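Local coordinates for beta-ketoacyl synthase (PDB 4CW4), which condenses acetyl-CoA with malonyl-ACP to make acetoacetyl-ACP, the primer of fatty acid biosynthesis in Pseudomonas aeruginosa, at residues A[241-246]-A[318-323]. Numbering follows the deposited sequence.
Sequences LMQSRL and LPECIE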
loop_
_atom_site.group_PDB
_atom_site.type_symbol
_atom_site.label_atom_id
_atom_site.label_comp_id
_atom_site.label_asym_id
_atom_site.label_seq_id
_atom_site.Cartn_x
_atom_site.Cartn_y
_atom_site.Cartn_z
ATOM N N LEU A 241 5.937 9.347 -14.246
ATOM C CA LEU A 241 4.772 10.155 -13.905
ATOM C C LEU A 241 5.187 11.490 -13.319
ATOM O O LEU A 241 4.653 12.537 -13.702
ATOM C CB LEU A 241 3.891 9.424 -12.893
ATOM C CG LEU A 241 2.645 10.159 -12.357
ATOM C CD1 LEU A 241 1.642 10.359 -13.467
ATOM C CD2 LEU A 241 2.009 9.396 -11.196
ATOM N N MET A 242 6.117 11.463 -12.376
ATOM C CA MET A 242 6.466 12.668 -11.642
ATOM C C MET A 242 7.566 13.511 -12.274
ATOM O O MET A 242 7.734 14.661 -11.876
ATOM C CB MET A 242 6.854 12.305 -10.207
ATOM C CG MET A 242 5.718 11.606 -9.432
ATOM S SD MET A 242 4.167 12.534 -9.375
ATOM C CE MET A 242 4.614 13.872 -8.283
ATOM N N GLN A 243 8.311 12.958 -13.239
ATOM C CA GLN A 243 9.475 13.651 -13.797
ATOM C C GLN A 243 9.354 14.001 -15.264
ATOM O O GLN A 243 10.097 14.850 -15.726
ATOM C CB GLN A 243 10.735 12.799 -13.608
ATOM C CG GLN A 243 11.046 12.518 -12.162
ATOM C CD GLN A 243 12.349 11.777 -11.979
ATOM O OE1 GLN A 243 12.837 11.110 -12.898
ATOM N NE2 GLN A 243 12.914 11.875 -10.790
ATOM N N SER A 244 8.450 13.370 -16.005
ATOM C CA SER A 244 8.427 13.563 -17.466
ATOM C C SER A 244 8.373 15.042 -17.862
ATOM O O SER A 244 9.189 15.517 -18.681
ATOM C CB SER A 244 7.249 12.802 -18.096
ATOM O OG SER A 244 7.543 11.420 -18.168
ATOM N N ARG A 245 7.428 15.779 -17.272
ATOM C CA ARG A 245 7.216 17.162 -17.664
ATOM C C ARG A 245 8.369 18.054 -17.247
ATOM O O ARG A 245 8.688 19.004 -17.957
ATOM C CB ARG A 245 5.880 17.668 -17.107
ATOM C CG ARG A 245 4.677 17.144 -17.871
ATOM C CD ARG A 245 4.546 17.794 -19.230
ATOM N NE ARG A 245 3.420 17.238 -19.968
ATOM C CZ ARG A 245 3.131 17.514 -21.229
ATOM N NH1 ARG A 245 3.864 18.371 -21.914
ATOM N NH2 ARG A 245 2.084 16.933 -21.793
ATOM N N LEU A 246 9.011 17.746 -16.123
ATOM C CA LEU A 246 10.224 18.479 -15.726
ATOM C C LEU A 246 11.434 18.174 -16.604
ATOM O O LEU A 246 12.420 18.907 -16.567
ATOM C CB LEU A 246 10.528 18.229 -14.243
ATOM C CG LEU A 246 9.520 18.849 -13.276
ATOM C CD1 LEU A 246 9.675 18.274 -11.869
ATOM C CD2 LEU A 246 9.673 20.355 -13.271
ATOM N N LEU A 318 17.787 3.760 -6.840
ATOM C CA LEU A 318 17.510 4.897 -7.716
ATOM C C LEU A 318 18.044 6.112 -6.988
ATOM O O LEU A 318 17.988 6.147 -5.759
ATOM C CB LEU A 318 16.001 5.056 -7.944
ATOM C CG LEU A 318 15.277 3.886 -8.619
ATOM C CD1 LEU A 318 13.757 4.015 -8.503
ATOM C CD2 LEU A 318 15.701 3.798 -10.070
ATOM N N PRO A 319 18.555 7.114 -7.728
ATOM C CA PRO A 319 19.154 8.265 -7.037
ATOM C C PRO A 319 18.200 8.951 -6.052
ATOM O O PRO A 319 18.623 9.383 -4.996
ATOM C CB PRO A 319 19.508 9.221 -8.178
ATOM C CG PRO A 319 19.656 8.352 -9.381
ATOM C CD PRO A 319 18.701 7.203 -9.191
ATOM N N GLU A 320 16.927 9.061 -6.402
ATOM C CA GLU A 320 15.973 9.787 -5.563
ATOM C C GLU A 320 15.731 9.057 -4.240
ATOM O O GLU A 320 15.639 9.693 -3.175
ATOM C CB GLU A 320 14.655 9.970 -6.312
ATOM C CG GLU A 320 14.732 10.841 -7.580
ATOM C CD GLU A 320 15.244 10.096 -8.809
ATOM O OE1 GLU A 320 15.517 8.859 -8.738
ATOM O OE2 GLU A 320 15.352 10.759 -9.862
ATOM N N CYS A 321 15.639 7.727 -4.296
ATOM C CA CYS A 321 15.440 6.940 -3.077
ATOM C C CYS A 321 16.650 7.052 -2.179
ATOM O O CYS A 321 16.517 7.202 -0.974
ATOM C CB CYS A 321 15.180 5.491 -3.410
ATOM S SG CYS A 321 13.716 5.231 -4.339
ATOM N N ILE A 322 17.835 6.975 -2.776
ATOM C CA ILE A 322 19.057 7.064 -2.010
ATOM C C ILE A 322 19.150 8.435 -1.342
ATOM O O ILE A 322 19.428 8.529 -0.144
ATOM C CB ILE A 322 20.305 6.766 -2.876
ATOM C CG1 ILE A 322 20.286 5.311 -3.368
ATOM C CG2 ILE A 322 21.578 7.061 -2.097
ATOM C CD1 ILE A 322 21.296 5.031 -4.472
ATOM N N GLU A 323 18.907 9.504 -2.099
ATOM C CA GLU A 323 18.948 10.830 -1.498
ATOM C C GLU A 323 17.875 11.028 -0.436
ATOM O O GLU A 323 18.131 11.664 0.582
ATOM C CB GLU A 323 18.882 11.941 -2.542
ATOM C CG GLU A 323 19.090 13.309 -1.893
ATOM C CD GLU A 323 19.060 14.491 -2.834
ATOM O OE1 GLU A 323 19.044 14.317 -4.066
ATOM O OE2 GLU A 323 19.070 15.627 -2.313
HETATM O O HOH W 1 15.555 10.219 -13.282
#
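Gln243 and Glu320 reach for each other across a wide backbone separation, their CA atoms 11.2 Å apart, and a single pair of polar side chains makes the direct contact between the segments. The glutamine chain runs extended beyond CG (chi2 -175°) and carries its amide straight across, whereas the glutamate, arriving from the opposite direction, bends at chi2 (81°). Gln243 NE2 donates to Glu320 OE2 over 2.8 Å in a nearly straight bond. The acceptor lies in the plane of the amide, yet the N-H meets the oxygen from above the carboxylate plane, the two flat groups being turned 54° apart. A water donates to Gln243 OE1 at 2.9 Å and, weakly, to Glu320 OE2, so both ends of the amide are engaged. The case illustrates how one amide can serve two subunits: Gln243 NE2 also donates to Met242 O of the second subunit, while Leu241 and Met242 pack on Glu320 of the second subunit. Within the ketosynthase domain of this thiolase-like enzyme, the bond thus links helix 238-243 to the start of helix 319-327, which follows strand 307-314, at the dimer interface and away from the active site.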